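Local structure of type III Pentaketide Synthase (Neurospora crassa, 3EUO) at residues A[264-269]-A[361-366]; A[293-296]-A[301-304]; A[152-157]-A[227-232]; A[304-309]-A[315-320]. The protein probably acts as a type III polyketide synthase of the chalcone and stilbene synthase family, transferring acyl groups to build pentaketide chains. One frame throughout, in Å; residues are numbered along the deposited sequence.

Contact 1 of 4, residues A[264-269]-A[361-366]; sequences ASLQPT and VGCAFG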
loop_
_atom_site.group_PDB
_atom_site.type_symbol
_atom_site.label_atom_id
_atom_site.label_comp_id
_atom_site.label_asym_id
_atom_site.label_seq_id
_atom_site.Cartn_x
_atom_site.Cartn_y
_atom_site.Cartn_z
ATOM N N ALA A 264 -23.438 -4.762 13.984
ATOM C CA ALA A 264 -23.556 -3.650 14.933
ATOM C C ALA A 264 -23.045 -2.311 14.396
ATOM O O ALA A 264 -23.479 -1.249 14.852
ATOM C CB ALA A 264 -22.848 -3.998 16.247
ATOM N N SER A 265 -22.126 -2.358 13.438
ATOM C CA SER A 265 -21.516 -1.137 12.910
ATOM C C SER A 265 -22.351 -0.429 11.840
ATOM O O SER A 265 -22.121 0.751 11.563
ATOM C CB SER A 265 -20.117 -1.425 12.357
ATOM O OG SER A 265 -20.189 -2.172 11.156
ATOM N N LEU A 266 -23.316 -1.141 11.256
ATOM C CA LEU A 266 -24.075 -0.634 10.100
ATOM C C LEU A 266 -24.900 0.622 10.396
ATOM O O LEU A 266 -24.738 1.644 9.735
ATOM C CB LEU A 266 -24.978 -1.729 9.509
ATOM C CG LEU A 266 -24.345 -2.947 8.811
ATOM C CD1 LEU A 266 -25.370 -4.039 8.639
ATOM C CD2 LEU A 266 -23.726 -2.585 7.454
ATOM N N GLN A 267 -25.778 0.539 11.395
ATOM C CA GLN A 267 -26.668 1.652 11.745
ATOM C C GLN A 267 -25.913 2.957 12.053
ATOM O O GLN A 267 -26.236 3.995 11.472
ATOM C CB GLN A 267 -27.622 1.265 12.892
ATOM C CG GLN A 267 -28.462 -0.003 12.627
ATOM C CD GLN A 267 -27.950 -1.262 13.336
ATOM O OE1 GLN A 267 -28.729 -1.965 14.004
ATOM N NE2 GLN A 267 -26.650 -1.565 13.184
ATOM N N PRO A 268 -24.907 2.910 12.956
ATOM C CA PRO A 268 -24.161 4.126 13.302
ATOM C C PRO A 268 -23.374 4.725 12.131
ATOM O O PRO A 268 -23.313 5.951 11.995
ATOM C CB PRO A 268 -23.189 3.646 14.387
ATOM C CG PRO A 268 -23.775 2.386 14.898
ATOM C CD PRO A 268 -24.418 1.751 13.725
ATOM N N THR A 269 -22.791 3.870 11.297
ATOM C CA THR A 269 -22.018 4.334 10.138
ATOM C C THR A 269 -22.947 4.939 9.083
ATOM O O THR A 269 -22.676 6.021 8.558
ATOM C CB THR A 269 -21.148 3.211 9.549
ATOM O OG1 THR A 269 -20.423 2.577 10.611
ATOM C CG2 THR A 269 -20.150 3.774 8.536
ATOM N N VAL A 361 -26.063 2.901 -1.526
ATOM C CA VAL A 361 -25.133 2.871 -0.414
ATOM C C VAL A 361 -24.154 1.727 -0.655
ATOM O O VAL A 361 -24.579 0.586 -0.851
ATOM C CB VAL A 361 -25.870 2.693 0.934
ATOM C CG1 VAL A 361 -24.883 2.596 2.078
ATOM C CG2 VAL A 361 -26.837 3.852 1.169
ATOM N N GLY A 362 -22.856 2.036 -0.654
ATOM C CA GLY A 362 -21.822 1.015 -0.770
ATOM C C GLY A 362 -21.291 0.717 0.620
ATOM O O GLY A 362 -21.141 1.629 1.425
ATOM N N CYS A 363 -21.035 -0.556 0.909
ATOM C CA CYS A 363 -20.540 -0.947 2.228
ATOM C C CYS A 363 -19.627 -2.170 2.140
ATOM O O CYS A 363 -19.902 -3.111 1.392
ATOM C CB CYS A 363 -21.713 -1.210 3.174
ATOM S SG CYS A 363 -21.235 -1.540 4.884
ATOM N N ALA A 364 -18.536 -2.137 2.907
ATOM C CA ALA A 364 -17.569 -3.229 2.960
ATOM C C ALA A 364 -16.858 -3.218 4.312
ATOM O O ALA A 364 -16.658 -2.156 4.902
ATOM C CB ALA A 364 -16.544 -3.099 1.829
ATOM N N PHE A 365 -16.501 -4.403 4.804
ATOM C CA PHE A 365 -15.695 -4.536 6.021
ATOM C C PHE A 365 -14.473 -5.369 5.698
ATOM O O PHE A 365 -14.526 -6.241 4.815
ATOM C CB PHE A 365 -16.465 -5.251 7.146
ATOM C CG PHE A 365 -17.859 -4.737 7.368
ATOM C CD1 PHE A 365 -18.095 -3.688 8.254
ATOM C CD2 PHE A 365 -18.938 -5.311 6.710
ATOM C CE1 PHE A 365 -19.388 -3.211 8.465
ATOM C CE2 PHE A 365 -20.239 -4.839 6.907
ATOM C CZ PHE A 365 -20.460 -3.786 7.790
ATOM N N GLY A 366 -13.393 -5.127 6.434
ATOM C CA GLY A 366 -12.180 -5.945 6.339
ATOM C C GLY A 366 -11.338 -5.850 7.605
ATOM O O GLY A 366 -11.756 -5.216 8.585
#
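The benzyl group of Phe365 rises from strand 359-366 to meet Ser265 and Leu266 on helix 258-277, a worked example of one aromatic ring spanning helix and sheet. Its CG stands anti to the carbonyl carbon (chi1 -47°), which carries the ring toward the helix. The two segment axes come no closer than 10.8 Å, running at 138° to one another, and side chains from both partners meet across the interval. Leu266 crosses the phenylalanine at about a right angle. The CD2 methyl of Leu266 lies at the ring edge near the ring plane, 3.5 Å from CZ of Phe365. The same methyl touches sulfur, Leu266 CD2 being 3.7 Å from Cys363 SG, and so joins two residues that stand two apart on the strand and both point to the helix. The other methyl, CD1, turns to Ala306 of helix 300-310. Ser265 brings its hydroxyl obliquely to the ring, OG standing 3.0 Å from CE1 of Phe365. With chi1 at 71°, OG sits between the backbone N and the carbonyl carbon, from where it also hydrogen-bonds Ala262 O one turn back, satisfied within its own helix. Ser265 O is gripped twice, by the backbone N and the OG1 of Thr269, from opposite faces of its carbonyl plane, where Pro268 kinks the helix. With an alanine here instead of Phe365, a gap would probably open beside Ser265 and Leu266, leaving Leu266 CD2 only Cys363 SG across the two segments. Such helix-on-sheet packing is characteristic of the layered alpha/beta thiolase fold.

Contact 2 of 4, residues A[293-296]-A[301-304]; sequences WAMH and TILS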
loop_
_atom_site.group_PDB
_atom_site.type_symbol
_atom_site.label_atom_id
_atom_site.label_comp_id
_atom_site.label_asym_id
_atom_site.label_seq_id
_atom_site.Cartn_x
_atom_site.Cartn_y
_atom_site.Cartn_z
ATOM N N TRP A 293 -28.571 -1.119 -2.086
ATOM C CA TRP A 293 -27.447 -1.398 -1.213
ATOM C C TRP A 293 -26.429 -2.305 -1.902
ATOM O O TRP A 293 -26.700 -3.480 -2.179
ATOM C CB TRP A 293 -27.942 -2.028 0.087
ATOM C CG TRP A 293 -28.478 -1.043 1.082
ATOM C CD1 TRP A 293 -29.686 -0.406 1.043
ATOM C CD2 TRP A 293 -27.831 -0.609 2.279
ATOM N NE1 TRP A 293 -29.823 0.413 2.142
ATOM C CE2 TRP A 293 -28.695 0.312 2.913
ATOM C CE3 TRP A 293 -26.595 -0.899 2.871
ATOM C CZ2 TRP A 293 -28.367 0.939 4.119
ATOM C CZ3 TRP A 293 -26.266 -0.274 4.066
ATOM C CH2 TRP A 293 -27.153 0.631 4.680
ATOM N N ALA A 294 -25.268 -1.735 -2.208
ATOM C CA ALA A 294 -24.169 -2.494 -2.777
ATOM C C ALA A 294 -23.293 -2.948 -1.607
ATOM O O ALA A 294 -22.342 -2.259 -1.226
ATOM C CB ALA A 294 -23.372 -1.622 -3.748
ATOM N N MET A 295 -23.639 -4.093 -1.020
ATOM C CA MET A 295 -22.883 -4.636 0.107
ATOM C C MET A 295 -21.801 -5.587 -0.377
ATOM O O MET A 295 -22.039 -6.378 -1.290
ATOM C CB MET A 295 -23.819 -5.397 1.052
ATOM C CG MET A 295 -23.139 -5.979 2.292
ATOM S SD MET A 295 -22.760 -4.738 3.553
ATOM C CE MET A 295 -24.323 -3.851 3.541
ATOM N N HIS A 296 -20.620 -5.522 0.233
ATOM C CA HIS A 296 -19.623 -6.556 0.002
ATOM C C HIS A 296 -20.088 -7.813 0.732
ATOM O O HIS A 296 -20.267 -7.788 1.956
ATOM C CB HIS A 296 -18.234 -6.157 0.502
ATOM C CG HIS A 296 -17.230 -7.260 0.378
ATOM N ND1 HIS A 296 -16.667 -7.891 1.468
ATOM C CD2 HIS A 296 -16.732 -7.884 -0.715
ATOM C CE1 HIS A 296 -15.847 -8.839 1.050
ATOM N NE2 HIS A 296 -15.865 -8.850 -0.271
ATOM N N THR A 301 -23.971 -14.416 6.413
ATOM C CA THR A 301 -24.451 -13.737 7.618
ATOM C C THR A 301 -24.324 -12.224 7.514
ATOM O O THR A 301 -25.016 -11.496 8.223
ATOM C CB THR A 301 -23.740 -14.215 8.904
ATOM O OG1 THR A 301 -22.367 -13.810 8.875
ATOM C CG2 THR A 301 -23.819 -15.733 9.036
ATOM N N ILE A 302 -23.425 -11.751 6.649
ATOM C CA ILE A 302 -23.259 -10.316 6.433
ATOM C C ILE A 302 -24.485 -9.745 5.726
ATOM O O ILE A 302 -24.999 -8.684 6.101
ATOM C CB ILE A 302 -21.972 -9.989 5.618
ATOM C CG1 ILE A 302 -20.718 -10.509 6.341
ATOM C CG2 ILE A 302 -21.879 -8.483 5.322
ATOM C CD1 ILE A 302 -20.542 -10.005 7.771
ATOM N N LEU A 303 -24.946 -10.459 4.706
ATOM C CA LEU A 303 -26.116 -10.045 3.948
ATOM C C LEU A 303 -27.384 -10.157 4.783
ATOM O O LEU A 303 -28.148 -9.197 4.871
ATOM C CB LEU A 303 -26.245 -10.839 2.648
ATOM C CG LEU A 303 -25.052 -10.738 1.687
ATOM C CD1 LEU A 303 -25.264 -11.633 0.489
ATOM C CD2 LEU A 303 -24.786 -9.289 1.258
ATOM N N SER A 304 -27.607 -11.313 5.405
ATOM C CA SER A 304 -28.800 -11.478 6.247
ATOM C C SER A 304 -28.750 -10.530 7.450
ATOM O O SER A 304 -29.775 -9.983 7.854
ATOM C CB SER A 304 -28.987 -12.937 6.685
ATOM O OG SER A 304 -27.867 -13.403 7.417
#
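Met295 and Leu303 mark the nearest backbone approach, their CA atoms 7.4 Å apart, where strand 292-295 ends, the chain turns through four residues and helix 300-310 comes back over the sheet. Met295 carries most of the contact. Its CG stands anti to the backbone N (chi1 -178°), which sends the chain out toward the helix, and that carbon touches both helix residues: CG of Met295 is 3.8 Å from Leu303 CD2 and 4.1 Å from Ile302 CG2. Leucine and methionine slide past each other in opposite directions, whereas the isoleucine lies across the methionine at roughly a right angle. Beyond CG the methionine bends at two successive bonds and carries its sulfur back to the sheet, where SD packs on Cys363 of the adjacent strand. Ile302 divides its branches: the CG2 methyl faces the strand, also meeting the backbone at His296 O (3.8 Å), while the longer CG1 arm leads away. Just past the strand, the His296 side chain points away from the helix, and a weak hydrogen bond joins NE2 to Asn329; these residues probably correspond to the catalytic histidine and asparagine of chalcone synthases. Backbone polarity is met elsewhere, as when Met295 O accepts from Ser320 OG and His296 N bonds the adjacent strand at Cys363 O. No hydrogen bond joins the two segments, so the fit of helix and strand here rests on apolar packing, without polar bonds to fix its direction.

Contact 3 of 4, residues A[152-157]-A[227-232]; sequences TAANLC and LGWENR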
loop_
_atom_site.group_PDB
_atom_site.type_symbol
_atom_site.label_atom_id
_atom_site.label_comp_id
_atom_site.label_asym_id
_atom_site.label_seq_id
_atom_site.Cartn_x
_atom_site.Cartn_y
_atom_site.Cartn_z
ATOM N N THR A 152 -9.809 6.790 -1.309
ATOM C CA THR A 152 -8.479 7.349 -1.511
ATOM C C THR A 152 -8.426 8.071 -2.860
ATOM O O THR A 152 -7.982 9.209 -2.926
ATOM C CB THR A 152 -7.392 6.272 -1.429
ATOM O OG1 THR A 152 -7.452 5.653 -0.136
ATOM C CG2 THR A 152 -6.000 6.886 -1.628
ATOM N N ALA A 153 -8.910 7.411 -3.912
ATOM C CA ALA A 153 -9.039 8.037 -5.232
ATOM C C ALA A 153 -9.852 9.338 -5.202
ATOM O O ALA A 153 -9.506 10.293 -5.894
ATOM C CB ALA A 153 -9.637 7.069 -6.232
ATOM N N ALA A 154 -10.929 9.368 -4.412
ATOM C CA ALA A 154 -11.755 10.573 -4.290
ATOM C C ALA A 154 -10.943 11.732 -3.723
ATOM O O ALA A 154 -10.985 12.843 -4.249
ATOM C CB ALA A 154 -12.988 10.304 -3.422
ATOM N N ASN A 155 -10.191 11.467 -2.656
ATOM C CA ASN A 155 -9.322 12.484 -2.061
ATOM C C ASN A 155 -8.264 12.975 -3.057
ATOM O O ASN A 155 -7.993 14.171 -3.148
ATOM C CB ASN A 155 -8.641 11.942 -0.799
ATOM C CG ASN A 155 -9.618 11.702 0.347
ATOM O OD1 ASN A 155 -10.670 12.338 0.430
ATOM N ND2 ASN A 155 -9.247 10.804 1.261
ATOM N N LEU A 156 -7.695 12.040 -3.817
ATOM C CA LEU A 156 -6.680 12.370 -4.817
ATOM C C LEU A 156 -7.273 13.199 -5.963
ATOM O O LEU A 156 -6.664 14.178 -6.410
ATOM C CB LEU A 156 -6.001 11.094 -5.334
ATOM C CG LEU A 156 -5.188 10.287 -4.309
ATOM C CD1 LEU A 156 -4.747 8.982 -4.940
ATOM C CD2 LEU A 156 -3.972 11.070 -3.806
ATOM N N CYS A 157 -8.462 12.816 -6.424
ATOM C CA CYS A 157 -9.191 13.618 -7.416
ATOM C C CYS A 157 -9.348 15.057 -6.932
ATOM O O CYS A 157 -9.085 16.004 -7.674
ATOM C CB CYS A 157 -10.580 13.032 -7.690
ATOM S SG CYS A 157 -10.616 11.687 -8.877
ATOM N N LEU A 227 -20.880 10.879 -3.906
ATOM C CA LEU A 227 -21.341 12.039 -3.136
ATOM C C LEU A 227 -20.680 12.180 -1.778
ATOM O O LEU A 227 -20.507 13.288 -1.269
ATOM C CB LEU A 227 -22.863 12.003 -2.961
ATOM C CG LEU A 227 -23.710 11.975 -4.240
ATOM C CD1 LEU A 227 -25.195 11.947 -3.887
ATOM C CD2 LEU A 227 -23.389 13.145 -5.158
ATOM N N GLY A 228 -20.336 11.055 -1.173
ATOM C CA GLY A 228 -19.759 11.086 0.154
ATOM C C GLY A 228 -19.323 9.715 0.597
ATOM O O GLY A 228 -19.587 8.710 -0.075
ATOM N N TRP A 229 -18.655 9.681 1.740
ATOM C CA TRP A 229 -18.069 8.449 2.234
ATOM C C TRP A 229 -17.844 8.540 3.724
ATOM O O TRP A 229 -17.698 9.642 4.275
ATOM C CB TRP A 229 -16.749 8.142 1.510
ATOM C CG TRP A 229 -15.808 9.308 1.450
ATOM C CD1 TRP A 229 -14.888 9.664 2.385
ATOM C CD2 TRP A 229 -15.701 10.270 0.391
ATOM N NE1 TRP A 229 -14.202 10.787 1.978
ATOM C CE2 TRP A 229 -14.685 11.181 0.757
ATOM C CE3 TRP A 229 -16.368 10.451 -0.830
ATOM C CZ2 TRP A 229 -14.321 12.269 -0.052
ATOM C CZ3 TRP A 229 -16.004 11.532 -1.639
ATOM C CH2 TRP A 229 -14.991 12.426 -1.240
ATOM N N GLU A 230 -17.846 7.376 4.368
ATOM C CA GLU A 230 -17.506 7.235 5.777
ATOM C C GLU A 230 -16.537 6.079 5.945
ATOM O O GLU A 230 -16.654 5.056 5.267
ATOM C CB GLU A 230 -18.755 6.959 6.627
ATOM C CG GLU A 230 -19.721 8.118 6.745
ATOM C CD GLU A 230 -19.162 9.325 7.477
ATOM O OE1 GLU A 230 -18.466 9.145 8.499
ATOM O OE2 GLU A 230 -19.425 10.460 7.021
ATOM N N ASN A 231 -15.586 6.248 6.856
ATOM C CA ASN A 231 -14.688 5.175 7.230
ATOM C C ASN A 231 -14.512 5.173 8.745
ATOM O O ASN A 231 -14.375 6.228 9.353
ATOM C CB ASN A 231 -13.342 5.302 6.498
ATOM C CG ASN A 231 -12.576 6.548 6.888
ATOM O OD1 ASN A 231 -12.959 7.661 6.537
ATOM N ND2 ASN A 231 -11.485 6.366 7.622
ATOM N N ARG A 232 -14.551 3.988 9.346
ATOM C CA ARG A 232 -14.410 3.843 10.800
ATOM C C ARG A 232 -13.615 2.589 11.089
ATOM O O ARG A 232 -13.667 1.638 10.314
ATOM C CB ARG A 232 -15.781 3.677 11.469
ATOM C CG ARG A 232 -16.674 4.903 11.499
ATOM C CD ARG A 232 -16.754 5.512 12.907
ATOM N NE ARG A 232 -17.497 6.779 12.912
ATOM C CZ ARG A 232 -17.384 7.733 13.842
ATOM N NH1 ARG A 232 -16.542 7.598 14.862
ATOM N NH2 ARG A 232 -18.104 8.846 13.741
HETATM O O HOH W 1 -12.038 12.491 2.777
#
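Ala154 sets its methyl over one face of the Trp229 indole, a compact CH-pi contact between helix 145-162 and strand 224-233. CB of Ala154 lies 4.0 Å from the centroid of the six-membered ring of Trp229, 25° off the ring normal, and comes nearest at CH2 (3.6 Å). Asn155, the next residue on the helix, reaches the same ring obliquely: its OD1 is 3.7 Å from CZ2 of Trp229, the amide and indole planes standing 70° apart. The amide and the indole nitrogen are coupled through water rather than directly. A single water, lying at the indole edge in the ring plane, accepts from NE1 of Trp229 at 2.9 Å and donates to OD1 of Asn155 at 2.7 Å, linking the two groups. Trp229 CG lies between its backbone N and carbonyl carbon (chi1 49°), a torsion that carries the ring from the strand toward the helix. A phenylalanine in its place has no indole N-H, and the water would probably lose its hold on the strand, leaving Asn155 OD1 without this bridge. Farther out, Leu3 packs on both Ala154 and Trp229, and Asn155 ND2 is held by Glu134 of the second subunit. On the strand, Glu230 and Arg232 make salt bridges to Arg132 and Asp131 of that subunit. The helix begins just after Cys143, oxidised here to 3-sulfinoalanine and probably the family nucleophile; Asn155 packs on Leu156 of the second subunit, and Leu156 on its Asn155, placing the contact at the dimer interface of a thiolase-fold synthase.

Contact 4 of 4, residues A[304-309]-A[315-320]; sequences SGAESA and EHMRAS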
loop_
_atom_site.group_PDB
_atom_site.type_symbol
_atom_site.label_atom_id
_atom_site.label_comp_id
_atom_site.label_asym_id
_atom_site.label_seq_id
_atom_site.Cartn_x
_atom_site.Cartn_y
_atom_site.Cartn_z
ATOM N N SER A 304 -27.607 -11.313 5.405
ATOM C CA SER A 304 -28.800 -11.478 6.247
ATOM C C SER A 304 -28.750 -10.530 7.450
ATOM O O SER A 304 -29.775 -9.983 7.854
ATOM C CB SER A 304 -28.987 -12.937 6.685
ATOM O OG SER A 304 -27.867 -13.403 7.417
ATOM N N GLY A 305 -27.556 -10.321 8.001
ATOM C CA GLY A 305 -27.353 -9.348 9.074
ATOM C C GLY A 305 -27.713 -7.921 8.690
ATOM O O GLY A 305 -28.313 -7.192 9.488
ATOM N N ALA A 306 -27.335 -7.517 7.476
ATOM C CA ALA A 306 -27.669 -6.184 6.961
ATOM C C ALA A 306 -29.176 -6.023 6.778
ATOM O O ALA A 306 -29.744 -4.990 7.141
ATOM C CB ALA A 306 -26.937 -5.906 5.662
ATOM N N GLU A 307 -29.814 -7.057 6.234
ATOM C CA GLU A 307 -31.276 -7.102 6.094
ATOM C C GLU A 307 -31.972 -6.898 7.439
ATOM O O GLU A 307 -32.962 -6.169 7.524
ATOM C CB GLU A 307 -31.721 -8.438 5.498
ATOM C CG GLU A 307 -31.329 -8.639 4.050
ATOM C CD GLU A 307 -31.429 -10.088 3.604
ATOM O OE1 GLU A 307 -32.014 -10.919 4.333
ATOM O OE2 GLU A 307 -30.917 -10.393 2.513
ATOM N N SER A 308 -31.442 -7.543 8.479
ATOM C CA SER A 308 -31.998 -7.457 9.829
ATOM C C SER A 308 -31.742 -6.089 10.454
ATOM O O SER A 308 -32.678 -5.432 10.918
ATOM C CB SER A 308 -31.418 -8.565 10.714
ATOM O OG SER A 308 -31.864 -8.437 12.052
ATOM N N ALA A 309 -30.478 -5.671 10.460
ATOM C CA ALA A 309 -30.058 -4.423 11.099
ATOM C C ALA A 309 -30.717 -3.184 10.500
ATOM O O ALA A 309 -31.104 -2.272 11.233
ATOM C CB ALA A 309 -28.542 -4.285 11.049
ATOM N N GLU A 315 -33.654 -8.245 -2.025
ATOM C CA GLU A 315 -33.686 -7.540 -3.294
ATOM C C GLU A 315 -33.018 -6.168 -3.216
ATOM O O GLU A 315 -32.541 -5.656 -4.229
ATOM C CB GLU A 315 -35.125 -7.415 -3.802
ATOM C CG GLU A 315 -35.678 -8.723 -4.380
ATOM C CD GLU A 315 -36.130 -9.714 -3.314
ATOM O OE1 GLU A 315 -36.362 -9.299 -2.157
ATOM O OE2 GLU A 315 -36.254 -10.917 -3.638
ATOM N N HIS A 316 -32.979 -5.593 -2.016
ATOM C CA HIS A 316 -32.259 -4.345 -1.778
ATOM C C HIS A 316 -30.773 -4.511 -2.068
ATOM O O HIS A 316 -30.120 -3.570 -2.500
ATOM C CB HIS A 316 -32.447 -3.859 -0.346
ATOM C CG HIS A 316 -33.736 -3.134 -0.120
ATOM N ND1 HIS A 316 -34.940 -3.788 0.027
ATOM C CD2 HIS A 316 -34.005 -1.813 -0.011
ATOM C CE1 HIS A 316 -35.900 -2.898 0.211
ATOM N NE2 HIS A 316 -35.360 -1.691 0.189
ATOM N N MET A 317 -30.254 -5.711 -1.814
ATOM C CA MET A 317 -28.862 -6.043 -2.105
ATOM C C MET A 317 -28.748 -7.126 -3.188
ATOM O O MET A 317 -27.872 -7.984 -3.107
ATOM C CB MET A 317 -28.153 -6.524 -0.837
ATOM C CG MET A 317 -27.991 -5.485 0.254
ATOM S SD MET A 317 -27.381 -6.211 1.803
ATOM C CE MET A 317 -28.290 -7.688 1.843
ATOM N N ARG A 318 -29.613 -7.062 -4.202
ATOM C CA ARG A 318 -29.708 -8.100 -5.247
ATOM C C ARG A 318 -28.394 -8.404 -5.992
ATOM O O ARG A 318 -28.101 -9.563 -6.305
ATOM C CB ARG A 318 -30.815 -7.747 -6.251
ATOM C CG ARG A 318 -30.608 -6.425 -6.978
ATOM C CD ARG A 318 -31.904 -5.948 -7.602
ATOM N NE ARG A 318 -31.802 -4.590 -8.133
ATOM C CZ ARG A 318 -31.877 -3.483 -7.396
ATOM N NH1 ARG A 318 -32.033 -3.552 -6.077
ATOM N NH2 ARG A 318 -31.789 -2.298 -7.982
ATOM N N ALA A 319 -27.618 -7.364 -6.284
ATOM C CA ALA A 319 -26.321 -7.535 -6.950
ATOM C C ALA A 319 -25.274 -8.194 -6.035
ATOM O O ALA A 319 -24.385 -8.905 -6.511
ATOM C CB ALA A 319 -25.822 -6.199 -7.485
ATOM N N SER A 320 -25.395 -7.957 -4.731
ATOM C CA SER A 320 -24.523 -8.578 -3.730
ATOM C C SER A 320 -24.798 -10.072 -3.664
ATOM O O SER A 320 -23.875 -10.875 -3.679
ATOM C CB SER A 320 -24.741 -7.944 -2.362
ATOM O OG SER A 320 -24.391 -6.571 -2.377
#
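This is a small, buried and largely apolar contact in which Met317, at the N-cap position of helix 318-327, reaches across to Ala306 and Glu307 on helix 300-310, a short connection having reversed the chain between them. Glu307 and His316 are the backbone neighbours, their CA atoms 8.4 Å apart, so the long methionine bridges what the main chains leave between them. Its sulfur meets the small residue, SD of Met317 lying 3.9 Å from Ala306 CB. The final bond then bends (chi3 -41°) and turns the methyl toward the glutamate, putting CE of Met317 3.9 Å from CG and 3.8 Å from OE2 of Glu307. The glutamate, extended beyond CG, crosses the methionine obliquely and thereby offers it both an aliphatic flank and a carboxylate oxygen. That oxygen has a true polar partner in Tyr321, whose OH hydrogen-bonds OE2, so the methyl merely packs beside an acceptor already engaged. The start of the second helix is secured separately. Arg318 brings its guanidinium edge-on to the preceding turn, and NH1 of Arg318 donates to Glu315 O at 2.8 Å with an N-H...O angle of 156°, the acceptor lying in the guanidinium plane; the same nitrogen makes a salt bridge to Asp292, tying the turn to the start of strand 292-295. Around the methionine the layers close in: Trp293 and Met295 of that strand touch Met317, Lys263 and Gln267 of helix 258-277 touch Ala309, and helix 334-342 packs against Ala319 and Ser320.

All four contacts are buried, but they occupy two regions. Contacts 1, 2 and 4 form one continuous cluster: contacts 1 and 2 use neighbouring strands of the same sheet, contacts 2 and 4 share helix 300-310 and Ser304, with centres about 5 Å apart, and Leu266 of contact 1 packs on Ala306 of contact 4. Contact 3 reaches that sheet too, but from its other face, touching contact 1 where Glu230 packs on Thr269. Chemistry follows place. Methyls, sulfurs and one phenylalanine ring make up most of the cluster, whereas contact 3, at the second subunit, couples a CH-pi contact to a water bridge, with charged intersubunit pairs nearby on the same strand.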